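Local coordinates for protein hypoxanthine phosphoribosyltransferase (Bacillus anthracis, PDB 4QYI) that probably catalyses phosphoribosyl transfer from 5-phosphoribosyl 1-diphosphate to hypoxanthine or guanine, a step of purine salvage, at residues 16-21 with 146-151; 21-26 with 55-60; 39-44 with 90-95; 74-79 with 107-112; 125-130 with 142-147. One frame throughout, in Å; residues are numbered along the deposited sequence. Where two conformers were deposited one is given.

Contact 1. Residues 16-21 with 146-151; sequences EQLQEK and VGFQIP
Helix 15-32 meets the far end of strand 145-149 through Lys21, Leu18 and Gln17, which close round Phe148 at one margin of the phosphoribosyltransferase fold. The backbones come nearest at Lys21 and Gly147, whose CA atoms are 6.1 Å apart, just where the strand turns a corner. Lys21 carries most of the helix side. Its CB lies 3.3 Å from Phe148 CZ, a tight fit, and the two side chains run past each other in opposite directions. With CG anti to the backbone N (chi1 -175°) and further bends at chi2 and chi3, the chain curls over the ring, setting CE 4.0 Å above one face of Phe148, toward its rim. That same CE is 3.3 Å from Gly147 O. Gln17 O approaches the ring in its plane, at the edge, 3.8 Å from Phe148 CZ. The Leu18 side chain runs at about a right angle to that of Phe148 and touches CE1 through CD2 at 3.9 Å. Ile13 of strand 8-13 also packs on both Leu18 and Phe148, joining the small antiparallel sheet to this corner. Lys21 NZ is 5.7 Å from the ring centroid, too long for more than a weak cation-pi attraction, and its salt bridge goes to Glu24. The union is therefore mainly apolar: the lysine contributes its methylene groups to the aromatic ring, while its charge is probably balanced by Glu24 on the same helix.

Contact 2. Residues 21-26 with 55-60; sequences KVKELA and IRHIKN
Ala26 and Ile58 mark the nearest backbone approach, their CA atoms 5.5 Å apart, where helix segment 21-26 passes a type I turn running from Ile55 to Ile58 and closed by Ile58 N to Ile55 O at 3.1 Å. Ala26 points its methyl toward the turn: CB touches His57 CB at 3.5 Å and Ile58 CG1 at 3.9 Å, so one small side chain is in contact with two consecutive residues. Lys23 lies over one face of the imidazole. Its CG stands 3.8 Å from the centroid of the His57 ring and 20° off the normal, a CH-pi contact shifted toward the NE2 and CE1 rim. Beyond CG the lysine is extended and leads away from the turn to a salt bridge with Glu20. In the fold, this is where the chain leaving helix 48-55 for strand 62-71 lies against helix 15-32. Val22 packs on Phe50, Asp53 and Leu54 of helix 48-55, and Ile58 reaches Ile29 further along helix 15-32. Arg56, on the same turn, pairs by salt bridge with an acidic side chain of the other subunit.

Contact 3. Residues 39-44 with 90-95; sequences VVIAVL and VNITGK
Val39 and Val90 reach toward each other tip to tip, CG1 to CG2 at 4.1 Å, where strand 38-43 of the mixed central sheet, the core of the phosphoribosyltransferase fold, is covered by the loop leading into strand 96-101. The two methyls of Val39 divide the work. CG1, anti to the backbone N (chi1 174°), meets both Val90 and Ile92, while CG2 sits 4.0 Å from Lys95 CB, beyond which the lysine chain leads away. Ile92 crosses Val39 and Ile41 alike at about a right angle. Its CG2 branch does all of this touching, lying 3.9 Å from Val39 CG1 and 4.1 Å from Ile41 CD1, so a single methyl touches two residues on the same face of the strand. A chi1 of 62° for Ile92 CG1 sets that CG2 branch anti to the carbonyl carbon, where it meets the strand. Phe117 of helix 108-118 packs on both Ile41 and Ile92, and Val97 of the adjoining strand touches the same pair, which makes the contact one corner of the apolar layer between sheet and helix. No hydrogen bond crosses between the segments. The loop keeps its shape by bonds of its own: a type II turn from Ile92 to Lys95 overlaps an Asx turn, in which Thr93 N donates to Asn91 OD1 at 2.9 Å from above the carbonyl plane.

Contact 4. Residues 74-79 with 107-112; sequences NQTETT and GLTLHF. With PO4 (phosphate ion), chain H.
Thr76 begins the contact of the short helix 74-79 with helix 108-118, bringing CG2 to 3.9 Å from Thr109 OG1 as the two side chains pass at a slant. That methyl is anti to the backbone N, while the hydroxyl is engaged with Lys81 O and Tyr72 N. Next come main-chain carbonyls instead of side chains, since Glu77 and Thr78 direct their CB atoms away. Glu77 O is 3.2 Å from Leu108 CD1, and Thr78 O lies 3.7 Å from the same methyl, so the leucine methyl lies against the carbonyls of the final turn. Thr79 closes the helix: its N and OG1 reach Gln75 O from opposite faces of the carbonyl plane, the hydroxyl at 2.6 Å, and its carbonyl carbon rests against Leu108 CB. Beside this, the start of helix 108-118 holds a phosphate ion, with Gly107 N to O2 and Thr109 N to O3 both at 3.1 Å, a weak bond from Leu110 N, and a further hydrogen bond from Asp105 N. This cluster of backbone amides at a helix N-terminus, holding an ion probably from the crystallisation liquor, is consistent with the 5'-phosphate site of the family's PRPP loop. The axes of segments 74-79 and 108-112 come within 9.1 Å at 86°, nearly perpendicular, and Val82 of edge strand 82-84 packs on Thr76, Thr109 and Phe112 beside them.

Contact 5. Residues 125-130 with 142-147; sequences LKFCTL and TAEYVG
Tyr145, Phe127 and Glu144 bury the most surface where strands 124-129 and 145-149 pair in parallel within the central sheet of the phosphoribosyltransferase fold. Tyr145 sits in the register opposite Cys128 and binds to either side of it: its N donates to Phe127 O at 3.1 Å, in the carbonyl plane, and its O accepts from Thr129 N at 2.9 Å. Gly147 N to Thr129 O continues the pattern. Tyr145 and Cys128 share a face, the tyrosine CB 3.8 Å from Cys128 SG, and the ring extends toward Gln28 and Ile29 of helix 15-32, where its hydroxyl is bonded to Asp32. Phe127 makes its side-chain contacts elsewhere. Its CB is 4.3 Å from Ala143 CB, and its ring packs on Leu110 and Lys114 of helix 108-118. The two aromatic residues thus tie the sheet to helices covering it from opposite faces. Glu144, just before the paired strand, stands in for a backbone partner. Its chain bends at chi2 (73°), which turns the carboxylate back to the neighbouring strand, with OE1 near the edge of the Phe127 ring and CD 3.4 Å from Lys126 CD; Lys126 NZ to OE2, at 3.8 Å, is a long salt bridge. The backbone bond is almost straight: Phe127 N reaches Glu144 OE1 at 3.1 Å on the anti side, though tilted from the carboxylate plane, with 174° at the hydrogen.

In the fold
Contacts 1 and 5 share Val146 and Gly147, and the step from one to the other is made by Phe148 N, 2.8 Å from Leu130 O, a probable hydrogen bond. Contact 2 continues contact 1 along helix 15-32 through Lys21. Its Leu25 also packs on Tyr145, Val146 and Gly147. Contact 4 joins the other face of the sheet, where Leu110 CG lies 3.6 Å from Phe127 CD1 of contact 5. Contact 3 meets contact 2 where Val40 CG2 is 4.2 Å from Ile55 CG2. The probable active site is marked by the phosphate of contact 4 and the magnesium ion at Glu101 and Asp102, about 7 Å and 8 Å from the side chains of Thr129 and Thr109.

Contact 1. Residues 16-21 with 146-151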
# COMPACT_ATOMS: atom_id res chain seq x y z
N GLU A 16 -16.42 -6.99 8.07
CA GLU A 16 -17.10 -5.98 8.88
C GLU A 16 -16.39 -5.75 10.24
O GLU A 16 -16.32 -4.63 10.72
CB GLU A 16 -18.58 -6.36 9.01
CG GLU A 16 -19.50 -5.33 9.64
CD GLU A 16 -19.48 -5.28 11.16
OE1 GLU A 16 -18.67 -5.97 11.81
OE2 GLU A 16 -20.33 -4.54 11.72
N GLN A 17 -15.91 -6.82 10.86
CA GLN A 17 -15.17 -6.67 12.11
C GLN A 17 -13.90 -5.85 11.88
O GLN A 17 -13.53 -5.02 12.71
CB GLN A 17 -14.77 -8.01 12.67
CG GLN A 17 -15.88 -8.79 13.32
CD GLN A 17 -15.34 -10.14 13.73
OE1 GLN A 17 -15.09 -10.99 12.89
NE2 GLN A 17 -15.08 -10.31 15.01
N LEU A 18 -13.24 -6.09 10.76
CA LEU A 18 -12.03 -5.36 10.44
C LEU A 18 -12.34 -3.89 10.27
O LEU A 18 -11.65 -3.06 10.84
CB LEU A 18 -11.37 -5.90 9.18
CG LEU A 18 -10.74 -7.27 9.36
CD1 LEU A 18 -10.43 -7.94 8.03
CD2 LEU A 18 -9.49 -7.10 10.18
N GLN A 19 -13.38 -3.57 9.51
CA GLN A 19 -13.73 -2.17 9.30
C GLN A 19 -14.07 -1.46 10.61
O GLN A 19 -13.64 -0.33 10.82
CB GLN A 19 -14.91 -2.05 8.33
CG GLN A 19 -15.26 -0.63 7.93
CD GLN A 19 -16.67 -0.52 7.37
OE1 GLN A 19 -17.30 0.54 7.42
NE2 GLN A 19 -17.17 -1.62 6.81
N GLU A 20 -14.83 -2.10 11.48
CA GLU A 20 -15.15 -1.48 12.78
C GLU A 20 -13.89 -1.25 13.63
O GLU A 20 -13.70 -0.19 14.22
CB GLU A 20 -16.18 -2.30 13.57
CG GLU A 20 -17.58 -2.15 13.04
CD GLU A 20 -18.04 -0.71 13.12
OE1 GLU A 20 -18.41 -0.20 12.06
OE2 GLU A 20 -17.94 -0.07 14.20
N LYS A 21 -13.04 -2.26 13.70
CA LYS A 21 -11.84 -2.14 14.52
C LYS A 21 -10.87 -1.08 14.00
O LYS A 21 -10.29 -0.34 14.78
CB LYS A 21 -11.11 -3.47 14.64
CG LYS A 21 -9.92 -3.40 15.59
CD LYS A 21 -10.35 -3.02 16.98
CE LYS A 21 -11.12 -4.14 17.63
NZ LYS A 21 -11.62 -3.74 18.97
N VAL A 146 -3.54 -1.78 19.14
CA VAL A 146 -3.67 -3.18 18.74
C VAL A 146 -5.10 -3.48 18.30
O VAL A 146 -6.04 -3.23 19.04
CB VAL A 146 -3.35 -4.12 19.92
CG1 VAL A 146 -3.50 -5.56 19.50
CG2 VAL A 146 -1.94 -3.87 20.42
N GLY A 147 -5.25 -4.05 17.11
CA GLY A 147 -6.56 -4.41 16.60
C GLY A 147 -7.14 -5.64 17.26
O GLY A 147 -8.21 -5.59 17.88
N PHE A 148 -6.43 -6.76 17.13
CA PHE A 148 -6.91 -8.03 17.64
C PHE A 148 -5.79 -8.91 18.15
O PHE A 148 -4.69 -8.94 17.58
CB PHE A 148 -7.58 -8.81 16.52
CG PHE A 148 -8.68 -8.08 15.83
CD1 PHE A 148 -8.40 -7.23 14.76
CD2 PHE A 148 -10.01 -8.29 16.18
CE1 PHE A 148 -9.42 -6.59 14.09
CE2 PHE A 148 -11.03 -7.64 15.52
CZ PHE A 148 -10.73 -6.79 14.47
N GLN A 149 -6.09 -9.64 19.21
CA GLN A 149 -5.16 -10.60 19.76
C GLN A 149 -5.58 -11.95 19.23
O GLN A 149 -6.69 -12.40 19.50
CB GLN A 149 -5.16 -10.62 21.27
CG GLN A 149 -4.39 -9.51 21.94
CD GLN A 149 -4.12 -9.88 23.38
OE1 GLN A 149 -4.43 -11.00 23.81
NE2 GLN A 149 -3.54 -8.96 24.13
N ILE A 150 -4.71 -12.57 18.46
CA ILE A 150 -4.98 -13.86 17.87
C ILE A 150 -4.11 -14.98 18.39
O ILE A 150 -3.01 -14.75 18.85
CB ILE A 150 -4.83 -13.68 16.35
CG1 ILE A 150 -6.07 -12.95 15.91
CG2 ILE A 150 -4.66 -15.02 15.63
CD1 ILE A 150 -6.04 -12.54 14.47
N PRO A 151 -4.63 -16.22 18.34
CA PRO A 151 -3.82 -17.35 18.79
C PRO A 151 -2.71 -17.62 17.79
O PRO A 151 -2.85 -17.28 16.61
CB PRO A 151 -4.83 -18.51 18.85
CG PRO A 151 -5.95 -18.10 17.96
CD PRO A 151 -6.02 -16.61 18.05

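Contact 2. Residues 21-26 with 55-60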
# COMPACT_ATOMS: atom_id res chain seq x y z
N LYS A 21 -13.04 -2.26 13.70
CA LYS A 21 -11.84 -2.14 14.52
C LYS A 21 -10.87 -1.08 14.00
O LYS A 21 -10.29 -0.34 14.78
CB LYS A 21 -11.11 -3.47 14.64
CG LYS A 21 -9.92 -3.40 15.59
CD LYS A 21 -10.35 -3.02 16.98
CE LYS A 21 -11.12 -4.14 17.63
NZ LYS A 21 -11.62 -3.74 18.97
N VAL A 22 -10.72 -1.02 12.69
CA VAL A 22 -9.84 -0.03 12.10
C VAL A 22 -10.35 1.36 12.46
O VAL A 22 -9.55 2.23 12.81
CB VAL A 22 -9.67 -0.29 10.59
CG1 VAL A 22 -8.84 0.79 9.93
CG2 VAL A 22 -8.99 -1.65 10.38
N LYS A 23 -11.66 1.59 12.37
CA LYS A 23 -12.24 2.89 12.72
C LYS A 23 -11.91 3.25 14.18
O LYS A 23 -11.64 4.40 14.50
CB LYS A 23 -13.77 2.85 12.60
CG LYS A 23 -14.41 2.68 11.22
CD LYS A 23 -15.92 2.68 11.40
CE LYS A 23 -16.62 2.22 10.14
NZ LYS A 23 -18.10 2.11 10.30
N GLU A 24 -12.00 2.27 15.05
CA GLU A 24 -11.72 2.46 16.45
C GLU A 24 -10.25 2.79 16.73
O GLU A 24 -9.94 3.64 17.56
CB GLU A 24 -12.15 1.22 17.22
CG GLU A 24 -11.61 1.12 18.64
CD GLU A 24 -12.20 -0.05 19.40
OE1 GLU A 24 -12.07 -0.07 20.64
OE2 GLU A 24 -12.79 -0.95 18.75
N LEU A 25 -9.34 2.12 16.03
CA LEU A 25 -7.91 2.41 16.19
C LEU A 25 -7.61 3.84 15.73
O LEU A 25 -6.82 4.54 16.35
CB LEU A 25 -7.06 1.43 15.41
CG LEU A 25 -7.08 -0.00 15.94
CD1 LEU A 25 -6.27 -0.90 15.04
CD2 LEU A 25 -6.60 -0.10 17.38
N ALA A 26 -8.27 4.26 14.66
CA ALA A 26 -8.08 5.61 14.16
C ALA A 26 -8.53 6.62 15.21
O ALA A 26 -7.89 7.65 15.37
CB ALA A 26 -8.81 5.82 12.85
N ILE A 55 -5.59 5.15 7.58
CA ILE A 55 -5.38 6.58 7.36
C ILE A 55 -6.59 7.35 6.86
O ILE A 55 -6.73 8.55 7.14
CB ILE A 55 -4.15 6.88 6.47
CG1 ILE A 55 -4.39 6.45 5.02
CG2 ILE A 55 -2.91 6.22 7.08
CD1 ILE A 55 -3.23 6.80 4.11
N ARG A 56 -7.49 6.66 6.17
CA ARG A 56 -8.70 7.29 5.66
C ARG A 56 -9.70 7.66 6.76
O ARG A 56 -10.64 8.41 6.50
CB ARG A 56 -9.34 6.45 4.56
CG ARG A 56 -8.58 6.59 3.25
CD ARG A 56 -9.23 5.82 2.13
NE ARG A 56 -8.98 4.40 2.27
CZ ARG A 56 -9.40 3.48 1.41
NH1 ARG A 56 -10.14 3.82 0.36
NH2 ARG A 56 -9.08 2.21 1.63
N HIS A 57 -9.51 7.14 7.96
CA HIS A 57 -10.33 7.48 9.11
C HIS A 57 -9.64 8.49 10.01
O HIS A 57 -10.27 9.00 10.93
CB HIS A 57 -10.69 6.24 9.93
CG HIS A 57 -11.70 5.37 9.24
ND1 HIS A 57 -11.39 4.13 8.73
CD2 HIS A 57 -13.00 5.59 8.94
CE1 HIS A 57 -12.47 3.61 8.16
NE2 HIS A 57 -13.46 4.48 8.27
N ILE A 58 -8.37 8.79 9.74
CA ILE A 58 -7.66 9.78 10.55
C ILE A 58 -7.84 11.14 9.91
O ILE A 58 -7.47 11.36 8.75
CB ILE A 58 -6.17 9.42 10.69
CG1 ILE A 58 -6.04 8.12 11.47
CG2 ILE A 58 -5.42 10.54 11.40
CD1 ILE A 58 -4.64 7.53 11.45
N LYS A 59 -8.37 12.08 10.68
CA LYS A 59 -8.63 13.42 10.14
C LYS A 59 -7.45 14.35 10.26
O LYS A 59 -7.41 15.35 9.57
CB LYS A 59 -9.91 14.09 10.72
CG LYS A 59 -11.28 13.58 10.21
CD LYS A 59 -11.87 12.44 11.04
CE LYS A 59 -12.40 13.03 12.33
NZ LYS A 59 -12.84 11.96 13.28
N ASN A 60 -6.50 14.05 11.14
CA ASN A 60 -5.30 14.87 11.26
C ASN A 60 -4.57 14.91 9.91
O ASN A 60 -4.81 14.07 9.03
CB ASN A 60 -4.30 14.27 12.25
CG ASN A 60 -4.87 14.08 13.65
OD1 ASN A 60 -5.86 13.38 13.83
ND2 ASN A 60 -4.19 14.63 14.65

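Contact 3. Residues 39-44 with 90-95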
# COMPACT_ATOMS: atom_id res chain seq x y z
N VAL A 39 3.01 11.36 11.00
CA VAL A 39 3.68 10.66 9.92
C VAL A 39 3.39 9.18 10.17
O VAL A 39 3.65 8.65 11.26
CB VAL A 39 5.21 10.86 9.90
CG1 VAL A 39 5.85 9.97 8.83
CG2 VAL A 39 5.56 12.32 9.66
N VAL A 40 2.81 8.52 9.18
CA VAL A 40 2.51 7.10 9.26
C VAL A 40 3.53 6.36 8.41
O VAL A 40 3.74 6.69 7.25
CB VAL A 40 1.09 6.78 8.79
CG1 VAL A 40 0.89 5.28 8.67
CG2 VAL A 40 0.08 7.35 9.75
N ILE A 41 4.23 5.40 9.02
CA ILE A 41 5.19 4.61 8.29
C ILE A 41 4.72 3.18 8.31
O ILE A 41 4.72 2.50 9.35
CB ILE A 41 6.60 4.69 8.88
CG1 ILE A 41 7.12 6.13 8.81
CG2 ILE A 41 7.55 3.79 8.09
CD1 ILE A 41 8.41 6.29 9.55
N ALA A 42 4.34 2.70 7.13
CA ALA A 42 3.85 1.33 6.98
C ALA A 42 4.95 0.34 6.58
O ALA A 42 5.75 0.62 5.69
CB ALA A 42 2.73 1.33 5.97
N VAL A 43 5.00 -0.80 7.26
CA VAL A 43 6.00 -1.81 6.97
C VAL A 43 5.47 -2.70 5.83
O VAL A 43 4.53 -3.48 6.00
CB VAL A 43 6.36 -2.66 8.21
CG1 VAL A 43 7.52 -3.59 7.90
CG2 VAL A 43 6.76 -1.79 9.39
N LEU A 44 6.04 -2.53 4.64
CA LEU A 44 5.66 -3.36 3.49
C LEU A 44 6.07 -4.82 3.68
O LEU A 44 6.96 -5.12 4.46
CB LEU A 44 6.31 -2.82 2.24
CG LEU A 44 5.79 -1.48 1.78
CD1 LEU A 44 6.64 -0.98 0.64
CD2 LEU A 44 4.34 -1.61 1.34
N VAL A 90 10.81 10.38 3.83
CA VAL A 90 10.30 11.57 4.52
C VAL A 90 11.06 11.92 5.76
O VAL A 90 11.73 11.09 6.37
CB VAL A 90 8.83 11.42 4.91
CG1 VAL A 90 7.97 11.29 3.67
CG2 VAL A 90 8.62 10.23 5.85
N ASN A 91 10.97 13.19 6.12
CA ASN A 91 11.59 13.70 7.31
C ASN A 91 10.75 13.43 8.55
O ASN A 91 9.63 13.92 8.65
CB ASN A 91 11.75 15.22 7.17
CG ASN A 91 12.33 15.85 8.41
OD1 ASN A 91 13.00 15.20 9.21
ND2 ASN A 91 12.02 17.12 8.61
N ILE A 92 11.25 12.64 9.49
CA ILE A 92 10.50 12.41 10.73
C ILE A 92 11.14 13.10 11.94
O ILE A 92 10.67 12.94 13.07
CB ILE A 92 10.34 10.93 11.06
CG1 ILE A 92 11.70 10.26 11.28
CG2 ILE A 92 9.56 10.23 9.96
CD1 ILE A 92 11.59 8.82 11.70
N THR A 93 12.19 13.87 11.71
CA THR A 93 12.86 14.58 12.80
C THR A 93 11.89 15.60 13.44
O THR A 93 11.36 16.47 12.76
CB THR A 93 14.14 15.28 12.32
OG1 THR A 93 15.04 14.29 11.85
CG2 THR A 93 14.82 16.05 13.44
N GLY A 94 11.65 15.44 14.74
CA GLY A 94 10.71 16.30 15.49
C GLY A 94 9.25 16.04 15.15
O GLY A 94 8.39 16.83 15.50
N LYS A 95 8.96 14.93 14.48
CA LYS A 95 7.58 14.62 14.11
C LYS A 95 6.99 13.51 14.96
O LYS A 95 7.70 12.78 15.66
CB LYS A 95 7.52 14.15 12.66
CG LYS A 95 8.17 15.09 11.65
CD LYS A 95 7.53 16.45 11.61
CE LYS A 95 8.28 17.34 10.64
NZ LYS A 95 7.79 18.74 10.70

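Contact 4. Residues 74-79 with 107-112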
# COMPACT_ATOMS: atom_id res chain seq x y z
N ASN A 74 18.35 -17.22 10.36
CA ASN A 74 18.18 -17.54 11.79
C ASN A 74 18.41 -16.34 12.70
O ASN A 74 17.71 -16.15 13.70
CB ASN A 74 19.12 -18.67 12.21
CG ASN A 74 18.68 -20.01 11.66
OD1 ASN A 74 17.58 -20.16 11.14
ND2 ASN A 74 19.54 -21.01 11.79
N GLN A 75 19.40 -15.54 12.33
CA GLN A 75 19.75 -14.31 13.05
C GLN A 75 18.52 -13.43 13.28
O GLN A 75 18.32 -12.89 14.37
CB GLN A 75 20.84 -13.57 12.27
CG GLN A 75 22.11 -14.42 12.17
CD GLN A 75 23.18 -13.91 11.24
OE1 GLN A 75 24.31 -14.43 11.21
NE2 GLN A 75 22.84 -12.91 10.45
N THR A 76 17.68 -13.31 12.25
CA THR A 76 16.46 -12.52 12.35
C THR A 76 15.49 -13.14 13.35
O THR A 76 14.94 -12.46 14.22
CB THR A 76 15.80 -12.39 10.96
OG1 THR A 76 16.67 -11.67 10.08
CG2 THR A 76 14.45 -11.66 11.05
N GLU A 77 15.27 -14.45 13.24
CA GLU A 77 14.38 -15.17 14.13
C GLU A 77 14.77 -15.09 15.61
O GLU A 77 13.92 -15.15 16.47
CB GLU A 77 14.32 -16.64 13.72
CG GLU A 77 13.66 -16.88 12.38
CD GLU A 77 13.90 -18.29 11.89
OE1 GLU A 77 14.07 -18.51 10.67
OE2 GLU A 77 13.97 -19.17 12.76
N THR A 78 16.06 -14.91 15.91
CA THR A 78 16.52 -14.86 17.30
C THR A 78 16.91 -13.47 17.79
O THR A 78 16.84 -13.19 18.99
CB THR A 78 17.71 -15.82 17.53
OG1 THR A 78 18.84 -15.39 16.76
CG2 THR A 78 17.36 -17.24 17.13
N THR A 79 17.33 -12.58 16.89
CA THR A 79 17.75 -11.25 17.31
C THR A 79 16.98 -10.08 16.68
O THR A 79 17.17 -8.94 17.09
CB THR A 79 19.23 -11.01 16.99
OG1 THR A 79 19.37 -10.78 15.58
CG2 THR A 79 20.11 -12.19 17.46
N GLY A 107 8.31 -9.60 18.18
CA GLY A 107 8.62 -8.19 18.37
C GLY A 107 10.08 -7.84 18.13
O GLY A 107 10.46 -6.66 18.19
N LEU A 108 10.88 -8.86 17.83
CA LEU A 108 12.31 -8.68 17.61
C LEU A 108 12.60 -7.72 16.47
O LEU A 108 13.42 -6.82 16.60
CB LEU A 108 12.96 -10.05 17.34
CG LEU A 108 12.96 -11.02 18.53
CD1 LEU A 108 13.34 -12.44 18.14
CD2 LEU A 108 13.88 -10.52 19.63
N THR A 109 11.92 -7.91 15.36
CA THR A 109 12.13 -7.07 14.18
C THR A 109 11.66 -5.63 14.34
O THR A 109 12.28 -4.69 13.85
CB THR A 109 11.46 -7.70 12.95
OG1 THR A 109 12.16 -8.91 12.64
CG2 THR A 109 11.52 -6.78 11.76
N LEU A 110 10.56 -5.46 15.02
CA LEU A 110 10.05 -4.13 15.21
C LEU A 110 10.89 -3.37 16.24
O LEU A 110 11.03 -2.14 16.16
CB LEU A 110 8.61 -4.26 15.63
CG LEU A 110 7.73 -3.05 15.43
CD1 LEU A 110 7.74 -2.58 13.97
CD2 LEU A 110 6.34 -3.49 15.83
N HIS A 111 11.49 -4.09 17.18
CA HIS A 111 12.38 -3.48 18.17
C HIS A 111 13.60 -2.92 17.43
O HIS A 111 14.07 -1.82 17.70
CB HIS A 111 12.82 -4.51 19.21
CG HIS A 111 13.69 -3.96 20.30
ND1 HIS A 111 13.18 -3.33 21.42
CD2 HIS A 111 15.04 -3.97 20.46
CE1 HIS A 111 14.18 -2.97 22.21
NE2 HIS A 111 15.31 -3.35 21.65
N PHE A 112 14.08 -3.69 16.45
CA PHE A 112 15.21 -3.28 15.65
C PHE A 112 14.81 -2.05 14.82
O PHE A 112 15.55 -1.07 14.72
CB PHE A 112 15.64 -4.47 14.78
CG PHE A 112 16.92 -4.28 14.06
CD1 PHE A 112 16.95 -3.71 12.79
CD2 PHE A 112 18.10 -4.72 14.63
CE1 PHE A 112 18.14 -3.56 12.12
CE2 PHE A 112 19.29 -4.58 13.96
CZ PHE A 112 19.32 -4.00 12.70
P PO4 H . 7.95 -8.72 14.60
O1 PO4 H . 7.58 -8.78 13.15
O2 PO4 H . 6.89 -9.42 15.40
O3 PO4 H . 9.25 -9.41 14.93
O4 PO4 H . 8.09 -7.28 14.99

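Contact 5. Residues 125-130 with 142-147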
# COMPACT_ATOMS: atom_id res chain seq x y z
N LEU A 125 7.19 8.28 18.81
CA LEU A 125 7.22 7.09 17.97
C LEU A 125 6.39 6.01 18.62
O LEU A 125 6.73 5.51 19.68
CB LEU A 125 8.65 6.59 17.84
CG LEU A 125 8.89 5.34 16.98
CD1 LEU A 125 8.65 5.63 15.52
CD2 LEU A 125 10.31 4.86 17.19
N LYS A 126 5.29 5.66 17.97
CA LYS A 126 4.40 4.64 18.52
C LYS A 126 4.19 3.56 17.49
O LYS A 126 4.42 3.78 16.31
CB LYS A 126 3.06 5.27 18.88
CG LYS A 126 3.16 6.42 19.88
CD LYS A 126 3.73 5.99 21.22
CE LYS A 126 3.81 7.15 22.20
NZ LYS A 126 4.30 6.68 23.52
N PHE A 127 3.73 2.40 17.96
CA PHE A 127 3.45 1.26 17.09
C PHE A 127 1.97 0.90 17.07
O PHE A 127 1.31 0.89 18.11
CB PHE A 127 4.30 0.07 17.52
CG PHE A 127 5.74 0.37 17.39
CD1 PHE A 127 6.37 0.19 16.18
CD2 PHE A 127 6.44 0.94 18.43
CE1 PHE A 127 7.69 0.52 16.02
CE2 PHE A 127 7.76 1.26 18.29
CZ PHE A 127 8.39 1.05 17.08
N CYS A 128 1.49 0.61 15.86
CA CYS A 128 0.12 0.23 15.61
C CYS A 128 0.09 -1.06 14.80
O CYS A 128 0.57 -1.08 13.67
CB CYS A 128 -0.57 1.34 14.82
SG CYS A 128 -2.28 0.95 14.35
N THR A 129 -0.48 -2.12 15.36
CA THR A 129 -0.56 -3.37 14.64
C THR A 129 -1.99 -3.86 14.57
O THR A 129 -2.77 -3.67 15.49
CB THR A 129 0.33 -4.47 15.29
OG1 THR A 129 0.34 -5.66 14.47
CG2 THR A 129 -0.17 -4.82 16.67
N LEU A 130 -2.31 -4.49 13.45
CA LEU A 130 -3.64 -5.02 13.26
C LEU A 130 -3.79 -6.22 14.16
O LEU A 130 -4.81 -6.35 14.86
CB LEU A 130 -3.84 -5.48 11.81
CG LEU A 130 -5.22 -6.08 11.52
CD1 LEU A 130 -6.33 -5.08 11.77
CD2 LEU A 130 -5.29 -6.57 10.09
N THR A 142 5.45 -3.40 23.67
CA THR A 142 4.02 -3.26 23.79
C THR A 142 3.61 -2.23 22.75
O THR A 142 4.11 -1.10 22.74
CB THR A 142 3.64 -2.80 25.21
OG1 THR A 142 4.08 -3.78 26.16
CG2 THR A 142 2.14 -2.63 25.36
N ALA A 143 2.72 -2.63 21.86
CA ALA A 143 2.20 -1.75 20.83
C ALA A 143 1.14 -0.88 21.47
O ALA A 143 0.24 -1.40 22.17
CB ALA A 143 1.62 -2.55 19.68
N GLU A 144 1.19 0.42 21.19
CA GLU A 144 0.21 1.33 21.75
C GLU A 144 -1.18 1.08 21.15
O GLU A 144 -2.19 1.30 21.80
CB GLU A 144 0.63 2.79 21.56
CG GLU A 144 1.78 3.24 22.46
CD GLU A 144 3.18 2.72 22.11
OE1 GLU A 144 3.45 2.16 21.01
OE2 GLU A 144 4.06 2.91 22.97
N TYR A 145 -1.23 0.63 19.90
CA TYR A 145 -2.51 0.40 19.23
C TYR A 145 -2.53 -1.02 18.71
O TYR A 145 -1.67 -1.40 17.94
CB TYR A 145 -2.71 1.41 18.08
CG TYR A 145 -2.41 2.83 18.52
CD1 TYR A 145 -3.33 3.55 19.24
CD2 TYR A 145 -1.20 3.45 18.22
CE1 TYR A 145 -3.07 4.85 19.65
CE2 TYR A 145 -0.94 4.75 18.62
CZ TYR A 145 -1.87 5.44 19.34
OH TYR A 145 -1.60 6.72 19.74
N VAL A 146 -3.54 -1.78 19.14
CA VAL A 146 -3.67 -3.18 18.74
C VAL A 146 -5.10 -3.48 18.30
O VAL A 146 -6.04 -3.23 19.04
CB VAL A 146 -3.35 -4.12 19.92
CG1 VAL A 146 -3.50 -5.56 19.50
CG2 VAL A 146 -1.94 -3.87 20.42
N GLY A 147 -5.25 -4.05 17.11
CA GLY A 147 -6.56 -4.41 16.60
C GLY A 147 -7.14 -5.64 17.26
O GLY A 147 -8.21 -5.59 17.88